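Local coordinates for protein carbon monoxide oxidation system transcription regulator CooA-1 (Carboxydothermus hydrogenoformans, PDB 2FMY) that binds haem and, as a CO-sensing transcription factor of the CRP type, probably activates genes for carbon monoxide oxidation by binding DNA, at residues Ile37-Asn42 with Ala84-Met89; Gly54-Tyr59 with Glu90-Leu95. One frame throughout, in Å; residues are numbered along the deposited sequence.

In the fold
Both contacts lie in the cyclic nucleotide-binding domain, a beta roll of two facing antiparallel sheets, with their centres about 9 Å apart. Along the chain their segments alternate: 37-42, 54-59, 84-89, then 90-95. Contact 1 joins strands 37-39 and 85-88 within one sheet, and strand 55-61 lies on the other side of 85-88. Contact 2 bridges to the second sheet, bringing residues 54-56 against residues 90-92, ahead of and at the beginning of strand 92-98. The two meet directly, Gln87 O lying 2.7 Å from Arg57 N, a probable hydrogen bond. Together they join strands distant in sequence within the domain that carries a haem pocket of this sensor.

Contact 1 of 2, residues Ile37-Asn42 with Ala84-Met89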
ATOM      1  N   ILE A  37     -11.247  -5.713 -19.658  1.00 38.79           N
ATOM      2  CA  ILE A  37     -11.141  -5.932 -18.223  1.00 39.32           C
ATOM      3  C   ILE A  37     -10.744  -7.394 -17.980  1.00 39.82           C
ATOM      4  O   ILE A  37     -11.489  -8.318 -18.321  1.00 39.94           O
ATOM      5  CB  ILE A  37     -12.473  -5.612 -17.483  1.00 39.15           C
ATOM      6  CG1 ILE A  37     -12.987  -4.202 -17.831  1.00 39.21           C
ATOM      7  CG2 ILE A  37     -12.330  -5.809 -15.974  1.00 39.02           C
ATOM      8  CD1 ILE A  37     -12.146  -3.050 -17.295  1.00 38.18           C
ATOM      9  N   LEU A  38      -9.562  -7.592 -17.406  1.00 39.92           N
ATOM     10  CA  LEU A  38      -9.090  -8.928 -17.055  1.00 40.66           C
ATOM     11  C   LEU A  38      -9.870  -9.457 -15.860  1.00 41.17           C
ATOM     12  O   LEU A  38     -10.480 -10.518 -15.930  1.00 40.97           O
ATOM     13  CB  LEU A  38      -7.586  -8.922 -16.741  1.00 40.11           C
ATOM     14  CG  LEU A  38      -6.617  -8.985 -17.929  1.00 39.95           C
ATOM     15  CD1 LEU A  38      -6.593  -7.680 -18.710  1.00 40.63           C
ATOM     16  CD2 LEU A  38      -5.215  -9.353 -17.487  1.00 40.11           C
ATOM     17  N   TYR A  39      -9.851  -8.691 -14.774  1.00 42.34           N
ATOM     18  CA  TYR A  39     -10.447  -9.100 -13.511  1.00 43.12           C
ATOM     19  C   TYR A  39     -11.083  -7.912 -12.800  1.00 43.72           C
ATOM     20  O   TYR A  39     -10.534  -6.806 -12.797  1.00 42.94           O
ATOM     21  CB  TYR A  39      -9.392  -9.742 -12.595  1.00 43.16           C
ATOM     22  CG  TYR A  39      -8.625 -10.884 -13.227  1.00 43.42           C
ATOM     23  CD1 TYR A  39      -9.263 -12.086 -13.548  1.00 43.84           C
ATOM     24  CD2 TYR A  39      -7.264 -10.764 -13.512  1.00 42.75           C
ATOM     25  CE1 TYR A  39      -8.564 -13.135 -14.143  1.00 43.63           C
ATOM     26  CE2 TYR A  39      -6.554 -11.811 -14.098  1.00 43.75           C
ATOM     27  CZ  TYR A  39      -7.214 -12.996 -14.410  1.00 44.12           C
ATOM     28  OH  TYR A  39      -6.526 -14.042 -14.989  1.00 44.31           O
ATOM     29  N   THR A  40     -12.251  -8.167 -12.214  1.00 44.66           N
ATOM     30  CA  THR A  40     -12.901  -7.251 -11.287  1.00 45.88           C
ATOM     31  C   THR A  40     -12.359  -7.538  -9.877  1.00 46.29           C
ATOM     32  O   THR A  40     -11.649  -8.526  -9.696  1.00 46.65           O
ATOM     33  CB  THR A  40     -14.428  -7.423 -11.334  1.00 46.00           C
ATOM     34  OG1 THR A  40     -14.763  -8.807 -11.157  1.00 47.03           O
ATOM     35  CG2 THR A  40     -14.971  -6.959 -12.678  1.00 46.56           C
ATOM     36  N   PRO A  41     -12.636  -6.660  -8.887  1.00 46.87           N
ATOM     37  CA  PRO A  41     -12.205  -6.948  -7.516  1.00 47.35           C
ATOM     38  C   PRO A  41     -12.630  -8.328  -7.007  1.00 48.47           C
ATOM     39  O   PRO A  41     -13.833  -8.643  -7.009  1.00 48.38           O
ATOM     40  CB  PRO A  41     -12.896  -5.858  -6.704  1.00 47.33           C
ATOM     41  CG  PRO A  41     -13.019  -4.716  -7.648  1.00 47.06           C
ATOM     42  CD  PRO A  41     -13.293  -5.344  -8.981  1.00 46.75           C
ATOM     43  N   ASN A  42     -11.641  -9.131  -6.580  1.00 49.09           N
ATOM     44  CA  ASN A  42     -11.888 -10.402  -5.874  1.00 49.69           C
ATOM     45  C   ASN A  42     -12.772 -11.385  -6.644  1.00 49.77           C
ATOM     46  O   ASN A  42     -13.784 -11.855  -6.109  1.00 50.11           O
ATOM     47  CB  ASN A  42     -12.529 -10.152  -4.495  1.00 49.79           C
ATOM     48  CG  ASN A  42     -11.671  -9.295  -3.584  1.00 50.51           C
ATOM     49  OD1 ASN A  42     -10.527  -9.633  -3.288  1.00 50.31           O
ATOM     50  ND2 ASN A  42     -12.245  -8.192  -3.099  1.00 51.80           N
ATOM     51  N   ALA A  84      -8.947  -4.244  -6.452  1.00 39.90           N
ATOM     52  CA  ALA A  84      -8.712  -3.420  -7.637  1.00 39.27           C
ATOM     53  C   ALA A  84      -9.235  -4.063  -8.922  1.00 38.95           C
ATOM     54  O   ALA A  84      -9.397  -5.285  -8.999  1.00 38.94           O
ATOM     55  CB  ALA A  84      -7.228  -3.122  -7.766  1.00 39.27           C
ATOM     56  N   PHE A  85      -9.513  -3.222  -9.916  1.00 38.22           N
ATOM     57  CA  PHE A  85      -9.816  -3.672 -11.264  1.00 38.10           C
ATOM     58  C   PHE A  85      -8.499  -3.846 -12.032  1.00 37.99           C
ATOM     59  O   PHE A  85      -7.475  -3.224 -11.693  1.00 38.07           O
ATOM     60  CB  PHE A  85     -10.729  -2.682 -11.990  1.00 37.74           C
ATOM     61  CG  PHE A  85     -12.145  -2.644 -11.462  1.00 38.20           C
ATOM     62  CD1 PHE A  85     -13.155  -3.360 -12.099  1.00 37.79           C
ATOM     63  CD2 PHE A  85     -12.469  -1.884 -10.339  1.00 38.15           C
ATOM     64  CE1 PHE A  85     -14.470  -3.328 -11.635  1.00 37.98           C
ATOM     65  CE2 PHE A  85     -13.787  -1.836  -9.862  1.00 38.22           C
ATOM     66  CZ  PHE A  85     -14.789  -2.560 -10.514  1.00 38.10           C
ATOM     67  N   ILE A  86      -8.524  -4.711 -13.039  1.00 37.19           N
ATOM     68  CA  ILE A  86      -7.325  -5.017 -13.824  1.00 36.77           C
ATOM     69  C   ILE A  86      -7.691  -4.977 -15.302  1.00 36.40           C
ATOM     70  O   ILE A  86      -8.538  -5.748 -15.753  1.00 36.13           O
ATOM     71  CB  ILE A  86      -6.712  -6.386 -13.414  1.00 36.84           C
ATOM     72  CG1 ILE A  86      -6.261  -6.354 -11.945  1.00 36.88           C
ATOM     73  CG2 ILE A  86      -5.536  -6.754 -14.310  1.00 36.46           C
ATOM     74  CD1 ILE A  86      -5.841  -7.713 -11.390  1.00 37.02           C
ATOM     75  N   GLN A  87      -7.071  -4.052 -16.040  1.00 36.07           N
ATOM     76  CA  GLN A  87      -7.415  -3.801 -17.440  1.00 35.89           C
ATOM     77  C   GLN A  87      -6.184  -3.875 -18.336  1.00 36.11           C
ATOM     78  O   GLN A  87      -5.108  -3.425 -17.945  1.00 35.95           O
ATOM     79  CB  GLN A  87      -8.069  -2.425 -17.572  1.00 35.87           C
ATOM     80  CG  GLN A  87      -8.523  -2.040 -18.976  1.00 35.56           C
ATOM     81  CD  GLN A  87      -9.108  -0.637 -19.033  1.00 35.63           C
ATOM     82  OE1 GLN A  87      -8.583   0.288 -18.420  1.00 37.40           O
ATOM     83  NE2 GLN A  87     -10.199  -0.476 -19.771  1.00 34.55           N
ATOM     84  N   ALA A  88      -6.357  -4.436 -19.534  1.00 36.06           N
ATOM     85  CA  ALA A  88      -5.301  -4.485 -20.544  1.00 36.45           C
ATOM     86  C   ALA A  88      -5.179  -3.126 -21.226  1.00 36.88           C
ATOM     87  O   ALA A  88      -6.150  -2.619 -21.795  1.00 36.64           O
ATOM     88  CB  ALA A  88      -5.587  -5.577 -21.573  1.00 36.02           C
ATOM     89  N   MET A  89      -3.993  -2.531 -21.161  1.00 37.44           N
ATOM     90  CA  MET A  89      -3.769  -1.220 -21.784  1.00 38.85           C
ATOM     91  C   MET A  89      -3.467  -1.360 -23.260  1.00 38.00           C
ATOM     92  O   MET A  89      -3.503  -0.383 -24.017  1.00 38.11           O
ATOM     93  CB  MET A  89      -2.643  -0.473 -21.083  1.00 38.14           C
ATOM     94  CG  MET A  89      -3.087   0.209 -19.810  1.00 40.21           C
ATOM     95  SD  MET A  89      -1.653   0.583 -18.786  1.00 42.68           S
ATOM     96  CE  MET A  89      -0.980   1.985 -19.698  1.00 41.49           C
TER
HETATM   97  O   HOH W   1      -9.003  -8.063  -9.410  1.00 35.42           O
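Pro41 sets its CD over the face of the Phe85 ring, while Leu38 and Tyr39 pair with Ile86. From CB, the Phe85 side chain leaves with CG anti to its carbonyl carbon (chi1 -70°), a turn that brings the ring against Thr40 and Pro41. The six ring atoms share one visitor: Pro41 CD sits over the ring centre, 3.4 Å from the centroid, in a CH-pi contact. CE2 also meets Pro41 CG, and on the other flank CE1 lies 3.8 Å from Thr40 CG2, with CD1 near the same methyl; CZ, at the tip, lies 3.5 Å from Pro41 CD. Replacing this phenylalanine by an alanine would probably leave the proline's CD and CG without the surface they rest on and the Thr40 methyl without its neighbour.

The two strands are also joined through their backbones. Ile86 O receives Leu38 N at 2.7 Å and, weakly, Tyr39 N at 3.4 Å, whereas Ile86 N returns a 2.9 Å bond to Tyr39 O. On the side of the sheet away from Phe85, Ile86 CD1 reaches the edge of the Tyr39 ring at CD2, and its CG2 rests 3.8 Å from Leu38 CB. Leu38 CD1 continues onto the Ala88 methyl. A water donating to both Thr40 O and Ala84 O bridges the two segments just beyond the paired strands. Two consecutive residues, Leu38 and Tyr39, set against the single Ile86 form a classic beta bulge, here at an outer strand of a sheet in the cyclic nucleotide-binding beta roll.

Contact 2 of 2, residues Gly54-Tyr59 with Glu90-Leu95; sequences GRVRVY and EDTTIL
Gly54 and Glu90 bury the most surface here, followed by Arg55, and the three meet without any hydrogen bond between the segments. Gly54 CA has two close oxygens: Glu90 OE1 at 3.5 Å and, about a right angle away from it, Asp91 O at 3.7 Å. A beta carbon at this position would run into Thr92 OG1 and Asp91 O, and with phi at 101° it would also press on the carbonyl of the preceding residue, so the lack of a side chain is what allows Gly54 to sit this close to residues 90-92.

Glu90 reaches this point because its CG lies between the backbone N and the carbonyl carbon (chi1 54°), from where the extended chain runs alongside the backbone of Gly54 and Arg55. On the way, CG passes 3.6 Å from Arg55 N. At the end, OE2 lies alongside the aliphatic part of Arg55, 3.8 Å from CD, while the guanidinium NE stays 4.7 Å from OE2; the opposite charges are near each other but not in contact, so any attraction is probably modest.

Thr92 adds the remaining contacts. Its hydroxyl donates to Glu90 O at 2.6 Å, from above the carbonyl plane, a bond within 90-95, while its methyl CG2 meets Val56 CG2 at 3.6 Å, the two side chains crossing at about a right angle.

Beyond this junction the strands diverge: 55-61 runs between 85-88 and 66-73 in one sheet, with Val56 packed on Leu38, whereas 92-98 enters the facing sheet between 28-32 and 47-53.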
ATOM      1  N   GLY A  54       2.554  -7.253 -23.240  1.00 37.16           N
ATOM      2  CA  GLY A  54       1.558  -6.208 -23.121  1.00 37.41           C
ATOM      3  C   GLY A  54       1.772  -5.423 -21.855  1.00 37.71           C
ATOM      4  O   GLY A  54       2.854  -5.450 -21.269  1.00 37.55           O
ATOM      5  N   ARG A  55       0.734  -4.702 -21.450  1.00 38.05           N
ATOM      6  CA  ARG A  55       0.782  -3.860 -20.264  1.00 38.86           C
ATOM      7  C   ARG A  55      -0.605  -3.852 -19.647  1.00 38.59           C
ATOM      8  O   ARG A  55      -1.621  -3.770 -20.358  1.00 38.85           O
ATOM      9  CB  ARG A  55       1.232  -2.425 -20.597  1.00 38.41           C
ATOM     10  CG  ARG A  55       2.749  -2.271 -20.841  1.00 40.51           C
ATOM     11  CD  ARG A  55       3.161  -0.867 -21.351  1.00 40.56           C
ATOM     12  NE  ARG A  55       2.711   0.208 -20.457  1.00 45.45           N
ATOM     13  CZ  ARG A  55       3.358   1.360 -20.261  1.00 48.02           C
ATOM     14  NH1 ARG A  55       4.515   1.599 -20.879  1.00 49.03           N
ATOM     15  NH2 ARG A  55       2.861   2.274 -19.433  1.00 47.83           N
ATOM     16  N   VAL A  56      -0.637  -3.924 -18.324  1.00 38.24           N
ATOM     17  CA  VAL A  56      -1.879  -4.099 -17.594  1.00 38.19           C
ATOM     18  C   VAL A  56      -1.969  -3.034 -16.508  1.00 37.87           C
ATOM     19  O   VAL A  56      -1.029  -2.833 -15.733  1.00 38.24           O
ATOM     20  CB  VAL A  56      -1.958  -5.540 -16.992  1.00 38.07           C
ATOM     21  CG1 VAL A  56      -3.017  -5.639 -15.921  1.00 38.75           C
ATOM     22  CG2 VAL A  56      -2.217  -6.572 -18.089  1.00 38.62           C
ATOM     23  N   ARG A  57      -3.099  -2.343 -16.468  1.00 37.51           N
ATOM     24  CA  ARG A  57      -3.340  -1.319 -15.469  1.00 37.20           C
ATOM     25  C   ARG A  57      -4.093  -1.899 -14.274  1.00 37.16           C
ATOM     26  O   ARG A  57      -5.146  -2.537 -14.440  1.00 36.83           O
ATOM     27  CB  ARG A  57      -4.127  -0.154 -16.075  1.00 37.01           C
ATOM     28  CG  ARG A  57      -4.300   1.015 -15.112  1.00 37.90           C
ATOM     29  CD  ARG A  57      -4.792   2.261 -15.807  1.00 40.09           C
ATOM     30  NE  ARG A  57      -6.182   2.148 -16.246  1.00 40.83           N
ATOM     31  CZ  ARG A  57      -7.214   2.745 -15.654  1.00 41.85           C
ATOM     32  NH1 ARG A  57      -7.035   3.508 -14.578  1.00 41.61           N
ATOM     33  NH2 ARG A  57      -8.437   2.574 -16.145  1.00 41.15           N
ATOM     34  N   VAL A  58      -3.530  -1.695 -13.087  1.00 36.98           N
ATOM     35  CA  VAL A  58      -4.192  -2.009 -11.829  1.00 37.47           C
ATOM     36  C   VAL A  58      -4.723  -0.696 -11.255  1.00 37.98           C
ATOM     37  O   VAL A  58      -3.966   0.269 -11.086  1.00 37.96           O
ATOM     38  CB  VAL A  58      -3.230  -2.698 -10.824  1.00 37.91           C
ATOM     39  CG1 VAL A  58      -3.956  -3.075  -9.533  1.00 37.03           C
ATOM     40  CG2 VAL A  58      -2.573  -3.953 -11.467  1.00 38.00           C
ATOM     41  N   TYR A  59      -6.027  -0.651 -10.986  1.00 38.02           N
ATOM     42  CA  TYR A  59      -6.679   0.590 -10.557  1.00 38.40           C
ATOM     43  C   TYR A  59      -7.891   0.414  -9.638  1.00 38.94           C
ATOM     44  O   TYR A  59      -8.512  -0.642  -9.598  1.00 38.80           O
ATOM     45  CB  TYR A  59      -7.065   1.434 -11.787  1.00 37.92           C
ATOM     46  CG  TYR A  59      -8.124   0.811 -12.669  1.00 36.92           C
ATOM     47  CD1 TYR A  59      -7.815  -0.245 -13.531  1.00 36.42           C
ATOM     48  CD2 TYR A  59      -9.431   1.290 -12.652  1.00 36.29           C
ATOM     49  CE1 TYR A  59      -8.797  -0.817 -14.344  1.00 36.41           C
ATOM     50  CE2 TYR A  59     -10.415   0.730 -13.455  1.00 36.32           C
ATOM     51  CZ  TYR A  59     -10.088  -0.315 -14.304  1.00 36.36           C
ATOM     52  OH  TYR A  59     -11.061  -0.861 -15.099  1.00 36.95           O
ATOM     53  N   GLU A  90      -3.158  -2.593 -23.648  1.00 38.11           N
ATOM     54  CA  GLU A  90      -2.884  -2.965 -25.030  1.00 38.24           C
ATOM     55  C   GLU A  90      -3.108  -4.470 -25.143  1.00 37.98           C
ATOM     56  O   GLU A  90      -3.350  -5.124 -24.127  1.00 37.46           O
ATOM     57  CB  GLU A  90      -1.449  -2.592 -25.402  1.00 38.42           C
ATOM     58  CG  GLU A  90      -0.388  -3.154 -24.462  1.00 39.61           C
ATOM     59  CD  GLU A  90       0.974  -2.567 -24.745  1.00 42.66           C
ATOM     60  OE1 GLU A  90       1.880  -3.325 -25.164  1.00 44.09           O
ATOM     61  OE2 GLU A  90       1.129  -1.336 -24.578  1.00 43.89           O
ATOM     62  N   ASP A  91      -3.026  -5.020 -26.355  1.00 37.67           N
ATOM     63  CA  ASP A  91      -3.165  -6.466 -26.538  1.00 37.81           C
ATOM     64  C   ASP A  91      -2.172  -7.179 -25.616  1.00 37.90           C
ATOM     65  O   ASP A  91      -0.964  -6.951 -25.695  1.00 38.59           O
ATOM     66  CB  ASP A  91      -2.955  -6.873 -28.004  1.00 37.87           C
ATOM     67  CG  ASP A  91      -4.068  -6.373 -28.931  1.00 38.34           C
ATOM     68  OD1 ASP A  91      -5.089  -5.838 -28.443  1.00 38.86           O
ATOM     69  OD2 ASP A  91      -3.919  -6.524 -30.166  1.00 38.26           O
ATOM     70  N   THR A  92      -2.694  -8.022 -24.729  1.00 37.51           N
ATOM     71  CA  THR A  92      -1.917  -8.587 -23.629  1.00 37.02           C
ATOM     72  C   THR A  92      -2.048 -10.104 -23.613  1.00 37.05           C
ATOM     73  O   THR A  92      -3.104 -10.646 -23.948  1.00 36.67           O
ATOM     74  CB  THR A  92      -2.390  -7.990 -22.277  1.00 36.73           C
ATOM     75  OG1 THR A  92      -2.208  -6.573 -22.301  1.00 36.89           O
ATOM     76  CG2 THR A  92      -1.635  -8.563 -21.090  1.00 36.67           C
ATOM     77  N   THR A  93      -0.956 -10.774 -23.251  1.00 37.08           N
ATOM     78  CA  THR A  93      -0.950 -12.211 -23.011  1.00 37.41           C
ATOM     79  C   THR A  93      -0.490 -12.434 -21.581  1.00 37.75           C
ATOM     80  O   THR A  93       0.582 -11.966 -21.186  1.00 37.91           O
ATOM     81  CB  THR A  93       0.004 -12.963 -23.980  1.00 37.27           C
ATOM     82  OG1 THR A  93      -0.492 -12.857 -25.318  1.00 37.60           O
ATOM     83  CG2 THR A  93       0.092 -14.435 -23.620  1.00 36.82           C
ATOM     84  N   ILE A  94      -1.308 -13.127 -20.797  1.00 38.13           N
ATOM     85  CA  ILE A  94      -0.925 -13.473 -19.430  1.00 37.94           C
ATOM     86  C   ILE A  94      -0.745 -14.983 -19.280  1.00 38.32           C
ATOM     87  O   ILE A  94      -1.291 -15.770 -20.064  1.00 38.15           O
ATOM     88  CB  ILE A  94      -1.938 -12.944 -18.354  1.00 37.79           C
ATOM     89  CG1 ILE A  94      -3.240 -13.761 -18.372  1.00 37.89           C
ATOM     90  CG2 ILE A  94      -2.153 -11.434 -18.500  1.00 37.02           C
ATOM     91  CD1 ILE A  94      -4.190 -13.477 -17.239  1.00 37.97           C
ATOM     92  N   LEU A  95       0.043 -15.354 -18.271  1.00 38.72           N
ATOM     93  CA  LEU A  95       0.225 -16.719 -17.814  1.00 38.54           C
ATOM     94  C   LEU A  95      -0.366 -16.785 -16.416  1.00 38.86           C
ATOM     95  O   LEU A  95       0.071 -16.050 -15.531  1.00 39.40           O
ATOM     96  CB  LEU A  95       1.721 -17.050 -17.748  1.00 38.94           C
ATOM     97  CG  LEU A  95       2.497 -17.254 -19.055  1.00 39.45           C
ATOM     98  CD1 LEU A  95       3.988 -17.013 -18.861  1.00 38.81           C
ATOM     99  CD2 LEU A  95       2.234 -18.642 -19.624  1.00 39.39           C
TER